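Local coordinates for protein response regulator aspartate phosphatase I (Bacillus subtilis subsp. subtilis, PDB 4I1A) that dephosphorylates the sporulation phosphotransferase Spo0F and activates excision and transfer of the mobile element ICEBs1 by inactivating the repressor ImmR, at residues F105-F108 / K109-E113; E220-I223 / A224-H227; D346-E350 / Q351-M355. All blocks are in the same frame, centred on the assembly; numbering follows the deposited sequence.

How the contacts relate
The three contacts are short pieces of an all-helical tetratricopeptide-repeat chain and follow one another along it. Contact 1 lies on helix 102-115, the first helix of the modelled chain; contact 2 covers the first two turns of helix 220-236, its second half, 224-227, opening the predicted fourth repeat; contact 3 spans the turn from helix 334-351 into helix 354-373, in the predicted sixth. Centres are about 30 Å apart for contacts 1 and 2 and about 37 Å for contacts 2 and 3, with nearest atoms about 17 and 22 Å apart. Contacts 1 and 3, about 50 Å between centres and 36 Å between nearest atoms, lie on opposite sides of the chain's centre. No pair touches.

Contact 1 of 3, residues F105-F108 / K109-E113; sequences FYFF and KGMYE
Met111 reaches back one helical turn to Phe107, and its terminal methyl CE meets the CZ end of that ring, 3.7 Å from CZ. The sulfur stands above the ring face at a distance, with SD 4.8 Å from the Phe107 centroid and 14° off the normal, a Met-aromatic contact. Phe107 turns its CG anti to the backbone N (chi1 -170°), which lays the ring beside its own carbonyl carbon, and the Met111 chain, extended beyond CG, carries SD and CE to it; the two side chains run at an angle to each other. Within helix 102-115 of this tetratricopeptide-repeat protein, i to i+4 backbone bonds fix that spacing: Met111 N donates to Phe107 O at 3.2 Å, and Tyr112 N to Phe108 O at 2.7 Å. On another side of the helix, Lys109 lays its aliphatic stem beside Phe105, with CD 4.2 Å from CZ of that ring, while Lys109 N is bonded to Phe105 O. Farther out, Phe145 of helix 139-155 meets the Phe107 ring edge-to-face, and Tyr126 of helix 119-129 touches both Phe107 and Met111, as does Lys148 of helix 139-155.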
# COMPACT_ATOMS: atom_id res chain seq x y z
N PHE A 105 27.31 7.61 -12.81
CA PHE A 105 27.75 7.99 -11.47
C PHE A 105 26.64 8.70 -10.71
O PHE A 105 26.28 8.30 -9.60
CB PHE A 105 29.00 8.85 -11.50
CG PHE A 105 29.24 9.60 -10.22
CD1 PHE A 105 29.63 8.93 -9.07
CD2 PHE A 105 29.04 10.97 -10.16
CE1 PHE A 105 29.83 9.62 -7.89
CE2 PHE A 105 29.24 11.66 -8.97
CZ PHE A 105 29.63 10.98 -7.84
N TYR A 106 26.10 9.76 -11.30
CA TYR A 106 25.01 10.51 -10.69
C TYR A 106 23.79 9.62 -10.45
O TYR A 106 23.07 9.78 -9.46
CB TYR A 106 24.64 11.73 -11.54
CG TYR A 106 25.67 12.84 -11.50
CD1 TYR A 106 26.37 13.12 -10.34
CD2 TYR A 106 25.94 13.60 -12.63
CE1 TYR A 106 27.32 14.13 -10.30
CE2 TYR A 106 26.88 14.61 -12.61
CZ TYR A 106 27.57 14.88 -11.43
OH TYR A 106 28.52 15.89 -11.40
N PHE A 107 23.55 8.68 -11.36
CA PHE A 107 22.43 7.75 -11.24
C PHE A 107 22.62 6.88 -10.01
O PHE A 107 21.77 6.86 -9.12
CB PHE A 107 22.32 6.88 -12.49
CG PHE A 107 21.06 6.06 -12.57
CD1 PHE A 107 19.94 6.40 -11.82
CD2 PHE A 107 20.98 4.94 -13.39
CE1 PHE A 107 18.77 5.64 -11.88
CE2 PHE A 107 19.82 4.18 -13.46
CZ PHE A 107 18.72 4.53 -12.71
N PHE A 108 23.74 6.16 -9.97
CA PHE A 108 24.04 5.25 -8.87
C PHE A 108 24.00 6.01 -7.53
O PHE A 108 23.45 5.51 -6.55
CB PHE A 108 25.40 4.58 -9.08
CG PHE A 108 25.51 3.81 -10.37
CD1 PHE A 108 24.38 3.33 -11.02
CD2 PHE A 108 26.76 3.55 -10.94
CE1 PHE A 108 24.49 2.62 -12.21
CE2 PHE A 108 26.87 2.84 -12.13
CZ PHE A 108 25.73 2.38 -12.76
N LYS A 109 24.57 7.21 -7.53
CA LYS A 109 24.57 8.08 -6.35
C LYS A 109 23.15 8.35 -5.84
O LYS A 109 22.91 8.36 -4.63
CB LYS A 109 25.28 9.40 -6.68
CG LYS A 109 25.62 10.26 -5.47
CD LYS A 109 25.95 11.70 -5.89
CE LYS A 109 25.84 12.69 -4.71
NZ LYS A 109 25.96 14.14 -5.14
N GLY A 110 22.21 8.56 -6.76
CA GLY A 110 20.82 8.79 -6.41
C GLY A 110 20.20 7.59 -5.72
O GLY A 110 19.54 7.73 -4.69
N MET A 111 20.41 6.42 -6.30
CA MET A 111 19.96 5.17 -5.70
C MET A 111 20.65 4.97 -4.36
O MET A 111 20.08 4.41 -3.43
CB MET A 111 20.35 4.01 -6.60
CG MET A 111 19.54 3.87 -7.86
SD MET A 111 20.30 2.53 -8.80
CE MET A 111 19.00 2.12 -9.95
N TYR A 112 21.90 5.41 -4.31
CA TYR A 112 22.72 5.34 -3.11
C TYR A 112 22.09 6.16 -1.99
O TYR A 112 21.86 5.64 -0.89
CB TYR A 112 24.12 5.85 -3.44
CG TYR A 112 25.01 6.16 -2.26
CD1 TYR A 112 25.50 5.15 -1.45
CD2 TYR A 112 25.40 7.47 -1.99
CE1 TYR A 112 26.33 5.43 -0.38
CE2 TYR A 112 26.23 7.76 -0.93
CZ TYR A 112 26.70 6.74 -0.13
OH TYR A 112 27.53 7.01 0.94
N GLU A 113 21.81 7.43 -2.27
CA GLU A 113 21.23 8.31 -1.26
C GLU A 113 19.81 7.89 -0.88
O GLU A 113 19.36 8.15 0.24
CB GLU A 113 21.23 9.76 -1.74
CG GLU A 113 22.61 10.34 -1.98
CD GLU A 113 23.35 10.70 -0.70
OE1 GLU A 113 23.88 11.83 -0.62
OE2 GLU A 113 23.40 9.86 0.23

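Contact 2 of 3, residues E220-I223 / A224-H227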
# COMPACT_ATOMS: atom_id res chain seq x y z
N GLU A 220 4.51 -15.78 -10.14
CA GLU A 220 3.62 -16.17 -9.06
C GLU A 220 3.40 -15.08 -8.01
O GLU A 220 2.27 -14.80 -7.60
CB GLU A 220 4.14 -17.44 -8.38
CG GLU A 220 3.17 -18.08 -7.39
CD GLU A 220 2.19 -19.04 -8.05
OE1 GLU A 220 1.74 -18.76 -9.18
OE2 GLU A 220 1.89 -20.09 -7.43
N HIS A 221 4.49 -14.45 -7.59
CA HIS A 221 4.40 -13.42 -6.56
C HIS A 221 3.68 -12.17 -7.06
O HIS A 221 2.95 -11.52 -6.30
CB HIS A 221 5.78 -13.05 -6.01
CG HIS A 221 5.71 -12.25 -4.75
ND1 HIS A 221 6.17 -10.95 -4.66
CD2 HIS A 221 5.20 -12.55 -3.53
CE1 HIS A 221 5.97 -10.50 -3.45
NE2 HIS A 221 5.38 -11.45 -2.74
N LEU A 222 3.88 -11.83 -8.33
CA LEU A 222 3.19 -10.69 -8.93
C LEU A 222 1.70 -10.97 -9.11
O LEU A 222 0.89 -10.04 -9.09
CB LEU A 222 3.84 -10.33 -10.26
CG LEU A 222 5.21 -9.68 -10.10
CD1 LEU A 222 5.72 -9.14 -11.42
CD2 LEU A 222 5.15 -8.58 -9.05
N ILE A 223 1.34 -12.24 -9.26
CA ILE A 223 -0.07 -12.63 -9.35
C ILE A 223 -0.75 -12.39 -8.00
O ILE A 223 -1.84 -11.80 -7.93
CB ILE A 223 -0.21 -14.11 -9.75
CG1 ILE A 223 0.08 -14.29 -11.25
CG2 ILE A 223 -1.61 -14.64 -9.43
CD1 ILE A 223 0.06 -15.76 -11.73
N ALA A 224 -0.10 -12.82 -6.93
CA ALA A 224 -0.63 -12.60 -5.59
C ALA A 224 -0.64 -11.12 -5.23
O ALA A 224 -1.55 -10.64 -4.57
CB ALA A 224 0.16 -13.38 -4.56
N MET A 225 0.39 -10.40 -5.67
CA MET A 225 0.45 -8.97 -5.37
C MET A 225 -0.68 -8.22 -6.07
O MET A 225 -1.31 -7.35 -5.47
CB MET A 225 1.82 -8.39 -5.71
CG MET A 225 2.88 -8.73 -4.69
SD MET A 225 4.42 -7.83 -4.95
CE MET A 225 3.93 -6.16 -4.51
N SER A 226 -0.97 -8.58 -7.31
CA SER A 226 -2.09 -8.00 -8.03
C SER A 226 -3.42 -8.33 -7.35
O SER A 226 -4.23 -7.44 -7.11
CB SER A 226 -2.12 -8.48 -9.48
OG SER A 226 -0.94 -8.11 -10.16
N HIS A 227 -3.64 -9.61 -7.07
CA HIS A 227 -4.85 -10.03 -6.35
C HIS A 227 -5.06 -9.23 -5.07
O HIS A 227 -6.14 -8.70 -4.83
CB HIS A 227 -4.79 -11.52 -6.02
CG HIS A 227 -5.15 -12.42 -7.16
ND1 HIS A 227 -6.22 -12.17 -8.00
CD2 HIS A 227 -4.58 -13.56 -7.60
CE1 HIS A 227 -6.29 -13.12 -8.91
NE2 HIS A 227 -5.31 -13.98 -8.69
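Met225 folds over the imidazole of His221 one turn earlier in helix 220-236. Its CG sits over one ring face, 4.1 Å from the centroid and displaced toward the rim, a CH-pi contact. The sulfur stands more obliquely and approaches the ring most closely at CE1, with SD 3.4 Å from that His221 atom. A bend at chi3 (70°) turns the terminal methyl of Met225 aside, leaving CG and SD to meet the imidazole, while Leu222 offers CD2 to the same sulfur at van der Waals distance. With an alanine in place of His221 the imidazole is gone, and the Met225 thioether is likely to be freer to turn.

The flank of the helix that carries Ser226 is more deeply buried. Leu222 O accepts two bonds from this one residue, from Ser226 N at 3.0 Å and from Ser226 OG at 2.9 Å, the donors arriving from opposite faces of the carbonyl plane; Ser214 OG of helix 200-215 adds a weak further bond to the same oxygen. The bond from OG holds the buried hydroxyl on the carbonyl, with Ser210 and Ser214 and Phe188 of helix 180-196 packed against the serine. Ile223 and His227 lie side by side and point the same way, CG2 of Ile223 being 3.7 Å from CD2 of His227; ND1 of the buried His227 is hydrogen-bonded to ND1 of His246. The start of the helix is looser: Glu220 is exposed, and His221, only partly covered, also meets the ring of His259. Ala224, by contrast, is buried against Ile253 and Phe254 of helix 240-257. Helix 220-236 thus packs on helices 180-196, 200-215 and 240-257, consistent with the predicted fourth repeat of a tetratricopeptide-repeat array.

Contact 3 of 3, residues D346-E350 / Q351-M355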
# COMPACT_ATOMS: atom_id res chain seq x y z
N ASP A 346 -16.43 6.53 11.62
CA ASP A 346 -17.62 6.26 10.80
C ASP A 346 -18.50 5.19 11.45
O ASP A 346 -19.72 5.33 11.56
CB ASP A 346 -17.27 5.84 9.37
CG ASP A 346 -16.68 6.98 8.54
OD1 ASP A 346 -16.71 8.14 9.01
OD2 ASP A 346 -16.17 6.70 7.43
N TYR A 347 -17.84 4.13 11.88
CA TYR A 347 -18.49 3.00 12.52
C TYR A 347 -19.30 3.40 13.76
O TYR A 347 -20.43 2.96 13.93
CB TYR A 347 -17.43 1.93 12.86
CG TYR A 347 -17.97 0.79 13.69
CD1 TYR A 347 -18.02 0.87 15.08
CD2 TYR A 347 -18.46 -0.36 13.08
CE1 TYR A 347 -18.52 -0.16 15.84
CE2 TYR A 347 -18.98 -1.40 13.84
CZ TYR A 347 -19.00 -1.30 15.21
OH TYR A 347 -19.50 -2.35 15.98
N PHE A 348 -18.71 4.23 14.62
CA PHE A 348 -19.42 4.70 15.81
C PHE A 348 -20.55 5.67 15.45
O PHE A 348 -21.58 5.73 16.13
CB PHE A 348 -18.45 5.32 16.83
CG PHE A 348 -17.59 4.30 17.53
CD1 PHE A 348 -18.14 3.12 18.00
CD2 PHE A 348 -16.22 4.50 17.67
CE1 PHE A 348 -17.34 2.16 18.63
CE2 PHE A 348 -15.43 3.56 18.29
CZ PHE A 348 -15.99 2.38 18.77
N HIS A 349 -20.36 6.43 14.37
CA HIS A 349 -21.43 7.27 13.87
C HIS A 349 -22.63 6.42 13.44
O HIS A 349 -23.77 6.72 13.79
CB HIS A 349 -20.94 8.13 12.71
CG HIS A 349 -22.03 8.87 12.01
ND1 HIS A 349 -22.40 10.16 12.35
CD2 HIS A 349 -22.84 8.51 10.99
CE1 HIS A 349 -23.39 10.55 11.57
NE2 HIS A 349 -23.68 9.57 10.73
N GLU A 350 -22.36 5.33 12.72
CA GLU A 350 -23.43 4.45 12.26
C GLU A 350 -24.17 3.81 13.42
O GLU A 350 -25.36 3.55 13.33
CB GLU A 350 -22.91 3.38 11.29
CG GLU A 350 -22.52 3.93 9.92
CD GLU A 350 -23.68 4.60 9.20
OE1 GLU A 350 -24.83 4.08 9.28
OE2 GLU A 350 -23.45 5.64 8.54
N GLN A 351 -23.46 3.59 14.53
CA GLN A 351 -24.06 3.03 15.74
C GLN A 351 -24.83 4.06 16.57
O GLN A 351 -25.59 3.69 17.46
CB GLN A 351 -22.98 2.41 16.63
CG GLN A 351 -22.41 1.10 16.13
CD GLN A 351 -21.69 0.34 17.23
OE1 GLN A 351 -21.20 0.94 18.20
NE2 GLN A 351 -21.63 -0.98 17.11
N GLY A 352 -24.63 5.34 16.30
CA GLY A 352 -25.23 6.38 17.11
C GLY A 352 -24.45 6.72 18.37
O GLY A 352 -24.99 7.36 19.28
N ASN A 353 -23.19 6.29 18.44
CA ASN A 353 -22.28 6.68 19.53
C ASN A 353 -21.49 7.92 19.13
O ASN A 353 -20.32 7.84 18.70
CB ASN A 353 -21.30 5.55 19.88
CG ASN A 353 -22.00 4.24 20.22
OD1 ASN A 353 -21.70 3.18 19.66
ND2 ASN A 353 -22.94 4.31 21.14
N LEU A 354 -22.14 9.08 19.24
CA LEU A 354 -21.62 10.34 18.71
C LEU A 354 -20.39 10.88 19.44
O LEU A 354 -19.48 11.46 18.83
CB LEU A 354 -22.73 11.39 18.66
CG LEU A 354 -23.41 11.58 17.30
CD1 LEU A 354 -23.54 10.27 16.52
CD2 LEU A 354 -24.76 12.25 17.46
N MET A 355 -20.35 10.68 20.76
CA MET A 355 -19.24 11.14 21.57
C MET A 355 -17.96 10.40 21.17
O MET A 355 -16.91 11.03 20.94
CB MET A 355 -19.56 10.95 23.06
CG MET A 355 -19.10 12.08 23.94
SD MET A 355 -19.72 11.89 25.61
CE MET A 355 -18.33 12.50 26.56
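Tyr347 and Gln351 cross at a slant in the Schellman motif that leads from helix 334-351 into helix 354-373 within the predicted sixth tetratricopeptide repeat. CG of Gln351 lies over one face of the Tyr347 ring, 4.1 Å from CE1, and the amide plane is turned 44° from that of the ring. The phenol swings toward the glutamine because Tyr347 carries CG anti to its own nitrogen (chi1 173°). Next to Tyr347, the buried Phe348 lies alongside Gln351 and points the same way, its ring plane 57° from the amide. Phe348 crosses Asn353 instead, which belongs to the turn itself, and packs outward on Leu356 and Ser357 of helix 354-373, tying the two helices together.

Backbone bonds hold the reversal. Gln351 N still reaches Tyr347 O in helical fashion, but Gly352, with a positive phi, leaves the helix; a side chain at these backbone angles would probably crowd the preceding carbonyl oxygen, which calls for glycine. Two hydrogen bonds make up the motif: Gly352 N to His349 O at 3.0 Å, from well above the carbonyl plane, and Asn353 N to Phe348 O at 2.9 Å.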